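Local coordinates for protein histidine kinase (Paraburkholderia phymatum, PDB 6NB0) that probably acts as a sensor kinase of a phosphorelay, using ATP to phosphorylate a histidine side chain of a protein, at residues P137-T142 with L158-P163; E148-R153 with L183-V188; V197-D202 with L208-S213; K255-A260 with L278-S283. One frame throughout, in Å; residues are numbered along the deposited sequence.

The four contacts sample one alpha/beta sandwich and illustrate how chemistry follows position in a fold. Contact 3 is internal to the mixed sheet, and it alone is held across by hydrogen bonds. Contacts 1 and 4 lay helices on strands 157-161 and 276-283, with strands 196-204 and 207-214 between them in the sheet; contact 1 is only partly buried and brings a carboxylate beside a leucine, whereas contact 4 is a buried meeting of alanine, valine and phenylalanine. Contact 2 joins two helices of the same layer and is wholly buried and apolar. It shares helix 135-154 with contact 1, and Leu158 of the one packs on Ala151 and Val188 of the other.

Contact 1: residues P137-T142 with L158-P163; sequences PLLDET and LALNTP
Leu139 meets Leu160 and Thr162 where helix 135-154 lies on the outermost strand, 157-161, of the mixed sheet in an alpha/beta sandwich, the layout of the ATP-binding domain of histidine kinases (the Bergerat fold). Leu139 CB sits over the fork of Leu160, 4.1 Å from CD1 and equally far from CD2. With CG of Leu139 anti to its carbonyl carbon (chi1 -63°), the leucine end swings on toward Thr162; the two side chains meet tip to tip, Leu139 CD1 lying 4.0 Å from Thr162 OG1 and close to its CG2 as well. Leu139 also rests on Ala201 of the next strand.

Polar groups flank this packing. Asp140 crosses Leu160 at about a right angle, its OD1 3.3 Å from Leu160 CD2, a van der Waals contact; the same oxygen has a long, weak ion pair with Arg136. Thr162 OG1 is hydrogen-bonded to Ala201 O of the neighbouring strand and to Leu164 N just beyond its own segment. Within the helix, Thr142 OG1 bonds Leu138 O at 2.8 Å, tilted 33° from the carbonyl plane, while Thr142 N reaches that oxygen from the opposite face at 3.0 Å.

Contact 2: residues E148-R153 with L183-V188; sequences EGLAAR and LVTFAV
Thr185 is the first residue of 183-188 to meet helix 148-153, and it does so lightly: its carbonyl O lies 4.4 Å from Leu150 CD2, and its methyl CG2 is about as far from the same carbon. The polar end of Thr185 is turned to its own helix, where OG1 bonds the carbonyl of Trp181. The preceding residues, Leu183 and Val184, pack on Val212 of the sheet. Phe186 follows Thr185 with its side chain leaving in the other direction, to pack on Val250, and Ala187 faces the sheet again, touching Val212 and Trp214.

This division of labour belongs to the helical layer of an alpha/beta sandwich: the two helices run nearly side by side, their segment axes 9.5 Å apart at an angle of 31°, and cover the same face of the mixed sheet.

Val188 makes the larger part of its segment's contribution, touching both Leu150 and Ala151. Val188 CG1, anti to its backbone N (chi1 171°), enters the notch between them, 3.6 Å from Leu150 CD2 and 3.8 Å from Ala151 CA. The side chains of Leu150 and Val188 lie alongside each other, pointing opposite ways, and Leu150 CG is 3.7 Å from Val188 CG1. The other branch, Val188 CG2, lies 4.2 Å from Ala151 CB. Leu158 of strand 157-161 packs against both Ala151 and Val188. The turn that ends at Ala151 is a wider, pi-type one, and on the part of the helix turned from this contact Arg153 NH2 donates to Glu148 O over 2.9 Å, the acceptor lying in the guanidinium plane.

Contact 3: residues V197-D202 with L208-S213; sequences VTLDAD and LRATVS
Thr198 and Ser213, Asp200 and Thr211, and Asp202 and Arg209 are the hydrogen-bonded pairs of an antiparallel beta hairpin formed by strands 196-204 and 207-214. In each pair both N-H groups and both carbonyls are used, giving six bonds. The middle pair is tight: Asp200 N to Thr211 O measures 2.7 Å and Thr211 N to Asp200 O 2.8 Å, both bonds being nearly straight. Between the pairs, CA-H groups add weaker support to four of these carbonyls, as where Val212 CA approaches Thr198 O at 3.2 Å.

Leu199 and Ala201 turn their backbone polar groups the other way, to strand 157-161, with which both have backbone hydrogen bonds. Asp200 OD1 accepts from Asn161 ND2 of that strand, whereas the opposite charges of Asp202 OD2 and Arg209 NH2, 4.1 Å apart, are too far for a salt bridge. A water lies 2.7 Å from Thr198 OG1 and donates a weak bond to Ser213 O, which already receives Thr198 N.

The face bearing Leu199, Ala201, Ala210 and Val212 is apolar and covered by helices 135-154 and 173-189. Leu199 CD1 lies 3.8 Å from Val212 CG2, and Val212 CG1 comes within 3.5 Å of Val197 CG1.

Contact 4: residues K255-A260 with L278-S283; sequences KRVAEA and LKFRAS
Ala258 gives up more surface to this contact than any other residue, and its partner is Phe280. The methyl CB of Ala258 is 3.5 Å from Phe280 CE2, 3.8 Å from Phe280 CD2 and 3.6 Å from Arg281 O of the strand backbone. One small side chain thus fills the angle between an aromatic ring and the main chain, allowing a close approach of helix and strand, whose segment axes pass 7.2 Å apart.

Phe280 is carried to the helix by an extended first torsion: CG is anti to the backbone N (chi1 178°), which brings CE2 and CZ of the ring against the turn at Val257 and Ala258. Phe280 CZ comes 4.0 Å from Ala258 CA, and Val257 CG1 lies at the ring edge, close to the ring plane and 4.3 Å from Phe280 CZ. Lys255 and Glu259, turned away from the strand, form a long salt bridge (Lys255 NZ to Glu259 OE2 3.5 Å) along the helix.

Phe280 also packs on Leu176 and Ala179 of helix 173-189, so its side chain is in touch with two helices. Helix 252-260 is tied to helix 109-125 through Arg256 and Thr123, and strand 276-283 runs between strands 207-214 and 264-267.

Contact 1: residues P137-T142 with L158-P163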
loop_
_atom_site.group_PDB
_atom_site.type_symbol
_atom_site.label_atom_id
_atom_site.label_comp_id
_atom_site.label_asym_id
_atom_site.label_seq_id
_atom_site.Cartn_x
_atom_site.Cartn_y
_atom_site.Cartn_z
ATOM N N PRO A 137 23.266 12.487 -0.111
ATOM C CA PRO A 137 22.275 12.664 -1.186
ATOM C C PRO A 137 20.911 12.103 -0.829
ATOM O O PRO A 137 19.887 12.636 -1.284
ATOM C CB PRO A 137 22.901 11.924 -2.378
ATOM C CG PRO A 137 24.409 11.944 -2.100
ATOM C CD PRO A 137 24.450 11.749 -0.595
ATOM N N LEU A 138 20.854 11.058 0.001
ATOM C CA LEU A 138 19.540 10.583 0.447
ATOM C C LEU A 138 18.820 11.625 1.306
ATOM O O LEU A 138 17.610 11.848 1.147
ATOM C CB LEU A 138 19.686 9.257 1.203
ATOM C CG LEU A 138 18.349 8.764 1.762
ATOM C CD1 LEU A 138 17.317 8.580 0.654
ATOM C CD2 LEU A 138 18.535 7.467 2.557
ATOM N N LEU A 139 19.542 12.258 2.235
ATOM C CA LEU A 139 18.961 13.324 3.037
ATOM C C LEU A 139 18.476 14.477 2.164
ATOM O O LEU A 139 17.389 15.020 2.395
ATOM C CB LEU A 139 19.995 13.812 4.060
ATOM C CG LEU A 139 20.412 12.742 5.080
ATOM C CD1 LEU A 139 21.635 13.194 5.877
ATOM C CD2 LEU A 139 19.265 12.379 6.036
ATOM N N ASP A 140 19.290 14.905 1.190
ATOM C CA ASP A 140 18.887 16.028 0.344
ATOM C C ASP A 140 17.673 15.672 -0.505
ATOM O O ASP A 140 16.772 16.503 -0.703
ATOM C CB ASP A 140 20.043 16.462 -0.560
ATOM C CG ASP A 140 21.181 17.136 0.200
ATOM O OD1 ASP A 140 20.944 17.795 1.224
ATOM O OD2 ASP A 140 22.324 17.022 -0.260
ATOM N N GLU A 141 17.633 14.443 -1.022
ATOM C CA GLU A 141 16.461 13.999 -1.778
ATOM C C GLU A 141 15.203 14.012 -0.926
ATOM O O GLU A 141 14.128 14.377 -1.411
ATOM C CB GLU A 141 16.703 12.598 -2.337
ATOM C CG GLU A 141 15.518 12.025 -3.097
ATOM C CD GLU A 141 15.873 10.761 -3.880
ATOM O OE1 GLU A 141 16.718 9.967 -3.393
ATOM O OE2 GLU A 141 15.319 10.584 -4.995
ATOM N N THR A 142 15.313 13.581 0.340
ATOM C CA THR A 142 14.186 13.613 1.259
ATOM C C THR A 142 13.650 15.031 1.395
ATOM O O THR A 142 12.436 15.275 1.296
ATOM C CB THR A 142 14.611 13.072 2.642
ATOM O OG1 THR A 142 15.123 11.724 2.527
ATOM C CG2 THR A 142 13.424 13.076 3.620
ATOM N N LEU A 158 11.578 23.775 5.739
ATOM C CA LEU A 158 12.347 22.579 6.065
ATOM C C LEU A 158 13.809 22.948 6.252
ATOM O O LEU A 158 14.373 23.698 5.451
ATOM C CB LEU A 158 12.223 21.515 4.966
ATOM C CG LEU A 158 10.808 21.018 4.633
ATOM C CD1 LEU A 158 10.870 19.886 3.588
ATOM C CD2 LEU A 158 10.077 20.549 5.903
ATOM N N ALA A 159 14.436 22.389 7.290
ATOM C CA ALA A 159 15.852 22.631 7.546
ATOM C C ALA A 159 16.537 21.290 7.704
ATOM O O ALA A 159 15.984 20.364 8.309
ATOM C CB ALA A 159 16.098 23.503 8.801
ATOM N N LEU A 160 17.717 21.174 7.120
ATOM C CA LEU A 160 18.527 19.974 7.268
ATOM C C LEU A 160 19.773 20.356 8.039
ATOM O O LEU A 160 20.491 21.283 7.648
ATOM C CB LEU A 160 18.888 19.366 5.912
ATOM C CG LEU A 160 19.896 18.207 5.940
ATOM C CD1 LEU A 160 19.320 16.942 6.646
ATOM C CD2 LEU A 160 20.378 17.911 4.512
ATOM N N ASN A 161 20.022 19.648 9.133
ATOM C CA ASN A 161 21.209 19.849 9.959
ATOM C C ASN A 161 21.983 18.538 10.002
ATOM O O ASN A 161 21.568 17.590 10.676
ATOM C CB ASN A 161 20.818 20.306 11.363
ATOM C CG ASN A 161 22.008 20.427 12.287
ATOM O OD1 ASN A 161 23.111 20.753 11.854
ATOM N ND2 ASN A 161 21.791 20.160 13.572
ATOM N N THR A 162 23.105 18.478 9.287
ATOM C CA THR A 162 23.878 17.251 9.291
ATOM C C THR A 162 25.323 17.594 8.980
ATOM O O THR A 162 25.579 18.508 8.183
ATOM C CB THR A 162 23.359 16.211 8.288
ATOM O OG1 THR A 162 24.130 15.012 8.422
ATOM C CG2 THR A 162 23.450 16.706 6.826
ATOM N N PRO A 163 26.275 16.936 9.644
ATOM C CA PRO A 163 27.677 16.989 9.205
ATOM C C PRO A 163 28.005 15.971 8.123
ATOM O O PRO A 163 29.131 15.957 7.620
ATOM C CB PRO A 163 28.440 16.674 10.498
ATOM C CG PRO A 163 27.533 15.653 11.190
ATOM C CD PRO A 163 26.115 16.180 10.905
#

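Contact 2: residues E148-R153 with L183-V188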
loop_
_atom_site.group_PDB
_atom_site.type_symbol
_atom_site.label_atom_id
_atom_site.label_comp_id
_atom_site.label_asym_id
_atom_site.label_seq_id
_atom_site.Cartn_x
_atom_site.Cartn_y
_atom_site.Cartn_z
ATOM N N GLU A 148 8.533 19.659 -2.256
ATOM C CA GLU A 148 7.650 19.752 -3.415
ATOM C C GLU A 148 6.309 19.075 -3.150
ATOM O O GLU A 148 5.282 19.525 -3.677
ATOM C CB GLU A 148 8.325 19.147 -4.655
ATOM C CG GLU A 148 7.722 19.608 -5.996
ATOM C CD GLU A 148 6.447 18.866 -6.364
ATOM O OE1 GLU A 148 6.227 17.758 -5.821
ATOM O OE2 GLU A 148 5.660 19.389 -7.186
ATOM N N GLY A 149 6.291 18.023 -2.337
ATOM C CA GLY A 149 5.066 17.278 -2.099
ATOM C C GLY A 149 4.111 17.985 -1.155
ATOM O O GLY A 149 2.904 17.942 -1.381
ATOM N N LEU A 150 4.622 18.642 -0.103
ATOM C CA LEU A 150 3.716 19.255 0.871
ATOM C C LEU A 150 4.234 20.518 1.568
ATOM O O LEU A 150 3.450 21.435 1.802
ATOM C CB LEU A 150 3.325 18.237 1.951
ATOM C CG LEU A 150 2.213 18.687 2.916
ATOM C CD1 LEU A 150 0.880 18.953 2.176
ATOM C CD2 LEU A 150 2.023 17.629 4.006
ATOM N N ALA A 151 5.516 20.583 1.950
ATOM C CA ALA A 151 5.947 21.682 2.824
ATOM C C ALA A 151 5.749 23.045 2.165
ATOM O O ALA A 151 5.254 23.999 2.798
ATOM C CB ALA A 151 7.408 21.484 3.238
ATOM N N ALA A 152 6.141 23.177 0.897
ATOM C CA ALA A 152 6.012 24.484 0.247
ATOM C C ALA A 152 4.553 24.935 0.201
ATOM O O ALA A 152 4.239 26.092 0.508
ATOM C CB ALA A 152 6.615 24.443 -1.159
ATOM N N ARG A 153 3.633 24.030 -0.135
ATOM C CA ARG A 153 2.244 24.446 -0.245
ATOM C C ARG A 153 1.561 24.601 1.113
ATOM O O ARG A 153 0.445 25.129 1.166
ATOM C CB ARG A 153 1.438 23.473 -1.128
ATOM C CG ARG A 153 1.089 22.140 -0.458
ATOM C CD ARG A 153 0.569 21.147 -1.518
ATOM N NE ARG A 153 1.654 20.698 -2.401
ATOM C CZ ARG A 153 1.464 20.156 -3.602
ATOM N NH1 ARG A 153 0.226 19.987 -4.066
ATOM N NH2 ARG A 153 2.509 19.787 -4.340
ATOM N N LEU A 183 8.907 10.364 7.920
ATOM C CA LEU A 183 9.348 11.064 9.124
ATOM C C LEU A 183 9.168 12.575 8.972
ATOM O O LEU A 183 8.623 13.242 9.862
ATOM C CB LEU A 183 10.817 10.712 9.386
ATOM C CG LEU A 183 11.383 10.724 10.799
ATOM C CD1 LEU A 183 10.802 9.539 11.575
ATOM C CD2 LEU A 183 12.917 10.669 10.745
ATOM N N VAL A 184 9.617 13.131 7.835
ATOM C CA VAL A 184 9.481 14.575 7.613
ATOM C C VAL A 184 8.043 14.949 7.243
ATOM O O VAL A 184 7.509 15.958 7.723
ATOM C CB VAL A 184 10.474 15.057 6.528
ATOM C CG1 VAL A 184 10.376 16.591 6.352
ATOM C CG2 VAL A 184 11.946 14.650 6.900
ATOM N N THR A 185 7.414 14.181 6.352
ATOM C CA THR A 185 6.054 14.513 5.907
ATOM C C THR A 185 5.071 14.527 7.080
ATOM O O THR A 185 4.181 15.388 7.152
ATOM C CB THR A 185 5.613 13.504 4.844
ATOM O OG1 THR A 185 6.447 13.654 3.685
ATOM C CG2 THR A 185 4.158 13.726 4.426
ATOM N N PHE A 186 5.203 13.573 7.999
ATOM C CA PHE A 186 4.314 13.560 9.165
ATOM C C PHE A 186 4.428 14.864 9.949
ATOM O O PHE A 186 3.416 15.459 10.362
ATOM C CB PHE A 186 4.645 12.355 10.059
ATOM C CG PHE A 186 3.763 12.268 11.292
ATOM C CD1 PHE A 186 4.107 12.916 12.454
ATOM C CD2 PHE A 186 2.567 11.562 11.244
ATOM C CE1 PHE A 186 3.266 12.871 13.580
ATOM C CE2 PHE A 186 1.723 11.499 12.348
ATOM C CZ PHE A 186 2.077 12.142 13.519
ATOM N N ALA A 187 5.665 15.303 10.202
ATOM C CA ALA A 187 5.868 16.538 10.954
ATOM C C ALA A 187 5.267 17.716 10.209
ATOM O O ALA A 187 4.604 18.569 10.817
ATOM C CB ALA A 187 7.368 16.752 11.210
ATOM N N VAL A 188 5.435 17.742 8.876
ATOM C CA VAL A 188 4.849 18.807 8.062
ATOM C C VAL A 188 3.328 18.785 8.181
ATOM O O VAL A 188 2.691 19.831 8.359
ATOM C CB VAL A 188 5.305 18.678 6.595
ATOM C CG1 VAL A 188 4.510 19.647 5.702
ATOM C CG2 VAL A 188 6.821 18.974 6.506
#

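Contact 3: residues V197-D202 with L208-S213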
loop_
_atom_site.group_PDB
_atom_site.type_symbol
_atom_site.label_atom_id
_atom_site.label_comp_id
_atom_site.label_asym_id
_atom_site.label_seq_id
_atom_site.Cartn_x
_atom_site.Cartn_y
_atom_site.Cartn_z
ATOM N N VAL A 197 10.353 22.756 10.327
ATOM C CA VAL A 197 10.590 21.333 10.593
ATOM C C VAL A 197 12.053 21.030 10.304
ATOM O O VAL A 197 12.541 21.294 9.202
ATOM C CB VAL A 197 9.659 20.443 9.750
ATOM C CG1 VAL A 197 10.024 18.947 9.923
ATOM C CG2 VAL A 197 8.182 20.690 10.149
ATOM N N THR A 198 12.771 20.499 11.292
ATOM C CA THR A 198 14.204 20.260 11.146
ATOM C C THR A 198 14.462 18.760 11.116
ATOM O O THR A 198 14.013 18.036 12.013
ATOM C CB THR A 198 14.982 20.908 12.295
ATOM O OG1 THR A 198 14.818 22.329 12.247
ATOM C CG2 THR A 198 16.477 20.535 12.237
ATOM N N LEU A 199 15.184 18.302 10.087
ATOM C CA LEU A 199 15.730 16.951 10.043
ATOM C C LEU A 199 17.189 17.016 10.486
ATOM O O LEU A 199 18.005 17.678 9.826
ATOM C CB LEU A 199 15.615 16.383 8.626
ATOM C CG LEU A 199 16.293 15.028 8.353
ATOM C CD1 LEU A 199 15.738 13.953 9.273
ATOM C CD2 LEU A 199 16.072 14.635 6.899
ATOM N N ASP A 200 17.503 16.391 11.621
ATOM C CA ASP A 200 18.878 16.239 12.109
ATOM C C ASP A 200 19.335 14.826 11.776
ATOM O O ASP A 200 18.587 13.876 12.023
ATOM C CB ASP A 200 18.968 16.412 13.630
ATOM C CG ASP A 200 18.796 17.831 14.076
ATOM O OD1 ASP A 200 18.955 18.742 13.251
ATOM O OD2 ASP A 200 18.521 18.034 15.271
ATOM N N ALA A 201 20.554 14.669 11.254
ATOM C CA ALA A 201 21.009 13.310 10.943
ATOM C C ALA A 201 22.515 13.209 11.098
ATOM O O ALA A 201 23.241 14.117 10.697
ATOM C CB ALA A 201 20.622 12.892 9.523
ATOM N N ASP A 202 22.981 12.096 11.666
ATOM C CA ASP A 202 24.409 11.870 11.882
ATOM C C ASP A 202 24.619 10.369 12.028
ATOM O O ASP A 202 23.661 9.595 12.140
ATOM C CB ASP A 202 24.908 12.643 13.118
ATOM C CG ASP A 202 26.416 12.927 13.093
ATOM O OD1 ASP A 202 27.125 12.482 12.157
ATOM O OD2 ASP A 202 26.901 13.596 14.034
ATOM N N LEU A 208 23.056 4.825 12.378
ATOM C CA LEU A 208 22.514 6.041 11.763
ATOM C C LEU A 208 21.385 6.567 12.634
ATOM O O LEU A 208 20.480 5.809 12.998
ATOM C CB LEU A 208 21.974 5.760 10.360
ATOM C CG LEU A 208 21.104 6.850 9.718
ATOM C CD1 LEU A 208 21.919 8.093 9.328
ATOM C CD2 LEU A 208 20.307 6.337 8.494
ATOM N N ARG A 209 21.423 7.866 12.947
ATOM C CA ARG A 209 20.408 8.515 13.771
ATOM C C ARG A 209 19.809 9.664 12.976
ATOM O O ARG A 209 20.543 10.544 12.519
ATOM C CB ARG A 209 21.004 9.037 15.081
ATOM C CG ARG A 209 21.741 7.979 15.890
ATOM C CD ARG A 209 22.513 8.599 17.052
ATOM N NE ARG A 209 23.387 9.690 16.624
ATOM C CZ ARG A 209 24.323 10.247 17.387
ATOM N NH1 ARG A 209 24.523 9.812 18.625
ATOM N NH2 ARG A 209 25.064 11.238 16.911
ATOM N N ALA A 210 18.492 9.643 12.800
ATOM C CA ALA A 210 17.763 10.711 12.117
ATOM C C ALA A 210 16.628 11.150 13.025
ATOM O O ALA A 210 15.834 10.310 13.471
ATOM C CB ALA A 210 17.206 10.243 10.769
ATOM N N THR A 211 16.552 12.452 13.305
ATOM C CA THR A 211 15.540 12.997 14.199
ATOM C C THR A 211 14.861 14.157 13.496
ATOM O O THR A 211 15.540 15.014 12.920
ATOM C CB THR A 211 16.155 13.470 15.522
ATOM O OG1 THR A 211 16.714 12.341 16.204
ATOM C CG2 THR A 211 15.090 14.119 16.399
ATOM N N VAL A 212 13.530 14.168 13.517
ATOM C CA VAL A 212 12.755 15.306 13.034
ATOM C C VAL A 212 12.185 16.000 14.265
ATOM O O VAL A 212 11.595 15.343 15.129
ATOM C CB VAL A 212 11.655 14.870 12.051
ATOM C CG1 VAL A 212 10.723 16.020 11.756
ATOM C CG2 VAL A 212 12.265 14.351 10.739
ATOM N N SER A 213 12.427 17.308 14.389
ATOM C CA SER A 213 11.939 18.065 15.529
ATOM C C SER A 213 11.205 19.303 15.043
ATOM O O SER A 213 11.609 19.938 14.064
ATOM C CB SER A 213 13.072 18.458 16.492
ATOM O OG SER A 213 14.045 19.268 15.863
HETATM O O HOH W 1 12.771 23.054 13.806
#

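Contact 4: residues K255-A260 with L278-S283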
loop_
_atom_site.group_PDB
_atom_site.type_symbol
_atom_site.label_atom_id
_atom_site.label_comp_id
_atom_site.label_asym_id
_atom_site.label_seq_id
_atom_site.Cartn_x
_atom_site.Cartn_y
_atom_site.Cartn_z
ATOM N N LYS A 255 8.593 2.708 11.713
ATOM C CA LYS A 255 8.894 1.677 12.705
ATOM C C LYS A 255 9.344 0.379 12.039
ATOM O O LYS A 255 10.338 -0.240 12.458
ATOM C CB LYS A 255 7.662 1.428 13.578
ATOM C CG LYS A 255 7.850 0.332 14.645
ATOM C CD LYS A 255 6.592 0.194 15.500
ATOM C CE LYS A 255 6.782 -0.842 16.614
ATOM N NZ LYS A 255 6.588 -2.215 16.102
ATOM N N ARG A 256 8.613 -0.061 11.008
ATOM C CA ARG A 256 8.952 -1.321 10.351
ATOM C C ARG A 256 10.336 -1.260 9.721
ATOM O O ARG A 256 11.120 -2.213 9.823
ATOM C CB ARG A 256 7.902 -1.653 9.290
ATOM C CG ARG A 256 6.740 -2.483 9.809
ATOM C CD ARG A 256 7.217 -3.840 10.243
ATOM N NE ARG A 256 6.550 -4.924 9.531
ATOM C CZ ARG A 256 7.138 -6.071 9.216
ATOM N NH1 ARG A 256 8.411 -6.264 9.536
ATOM N NH2 ARG A 256 6.455 -7.019 8.574
ATOM N N VAL A 257 10.644 -0.154 9.051
ATOM C CA VAL A 257 11.913 -0.068 8.342
ATOM C C VAL A 257 13.054 0.066 9.341
ATOM O O VAL A 257 14.112 -0.545 9.184
ATOM C CB VAL A 257 11.869 1.099 7.337
ATOM C CG1 VAL A 257 13.268 1.398 6.770
ATOM C CG2 VAL A 257 10.880 0.792 6.203
ATOM N N ALA A 258 12.843 0.846 10.405
ATOM C CA ALA A 258 13.855 0.946 11.459
ATOM C C ALA A 258 14.159 -0.421 12.056
ATOM O O ALA A 258 15.329 -0.821 12.175
ATOM C CB ALA A 258 13.383 1.922 12.546
ATOM N N GLU A 259 13.115 -1.168 12.436
ATOM C CA GLU A 259 13.356 -2.439 13.094
ATOM C C GLU A 259 13.932 -3.462 12.128
ATOM O O GLU A 259 14.709 -4.320 12.543
ATOM C CB GLU A 259 12.075 -2.952 13.748
ATOM C CG GLU A 259 11.656 -2.027 14.898
ATOM C CD GLU A 259 10.364 -2.431 15.576
ATOM O OE1 GLU A 259 9.725 -3.412 15.125
ATOM O OE2 GLU A 259 9.999 -1.755 16.567
ATOM N N ALA A 260 13.599 -3.354 10.840
ATOM C CA ALA A 260 14.175 -4.249 9.841
ATOM C C ALA A 260 15.670 -3.998 9.661
ATOM O O ALA A 260 16.412 -4.920 9.290
ATOM C CB ALA A 260 13.442 -4.074 8.507
ATOM N N LEU A 278 10.362 12.981 16.344
ATOM C CA LEU A 278 10.345 11.599 15.871
ATOM C C LEU A 278 11.799 11.165 15.756
ATOM O O LEU A 278 12.610 11.883 15.149
ATOM C CB LEU A 278 9.667 11.483 14.500
ATOM C CG LEU A 278 8.249 12.063 14.344
ATOM C CD1 LEU A 278 7.740 11.914 12.898
ATOM C CD2 LEU A 278 7.263 11.384 15.338
ATOM N N LYS A 279 12.145 10.023 16.341
ATOM C CA LYS A 279 13.535 9.584 16.372
ATOM C C LYS A 279 13.617 8.248 15.651
ATOM O O LYS A 279 12.928 7.291 16.029
ATOM C CB LYS A 279 14.067 9.455 17.798
ATOM C CG LYS A 279 14.200 10.812 18.537
ATOM C CD LYS A 279 14.697 10.597 19.957
ATOM C CE LYS A 279 14.620 11.880 20.748
ATOM N NZ LYS A 279 15.299 11.732 22.080
ATOM N N PHE A 280 14.478 8.190 14.639
ATOM C CA PHE A 280 14.702 7.011 13.809
ATOM C C PHE A 280 16.153 6.559 13.985
ATOM O O PHE A 280 17.074 7.380 13.946
ATOM C CB PHE A 280 14.364 7.370 12.346
ATOM C CG PHE A 280 14.594 6.251 11.349
ATOM C CD1 PHE A 280 15.841 6.065 10.768
ATOM C CD2 PHE A 280 13.548 5.417 10.970
ATOM C CE1 PHE A 280 16.043 5.040 9.828
ATOM C CE2 PHE A 280 13.749 4.381 10.033
ATOM C CZ PHE A 280 14.987 4.203 9.470
ATOM N N ARG A 281 16.367 5.260 14.218
ATOM C CA ARG A 281 17.719 4.717 14.247
ATOM C C ARG A 281 17.783 3.458 13.398
ATOM O O ARG A 281 16.847 2.653 13.399
ATOM C CB ARG A 281 18.192 4.304 15.665
ATOM C CG ARG A 281 18.184 5.324 16.768
ATOM C CD ARG A 281 18.851 4.676 18.017
ATOM N NE ARG A 281 18.229 3.415 18.452
ATOM C CZ ARG A 281 18.731 2.193 18.242
ATOM N NH1 ARG A 281 19.875 2.035 17.591
ATOM N NH2 ARG A 281 18.089 1.116 18.685
ATOM N N ALA A 282 18.919 3.257 12.733
ATOM C CA ALA A 282 19.130 2.077 11.900
ATOM C C ALA A 282 20.586 1.675 12.022
ATOM O O ALA A 282 21.456 2.543 12.102
ATOM C CB ALA A 282 18.756 2.356 10.427
ATOM N N SER A 283 20.852 0.366 12.054
ATOM C CA SER A 283 22.220 -0.107 12.125
ATOM C C SER A 283 22.923 0.169 10.804
ATOM O O SER A 283 22.332 0.057 9.732
ATOM C CB SER A 283 22.259 -1.605 12.454
ATOM O OG SER A 283 23.574 -2.091 12.387
#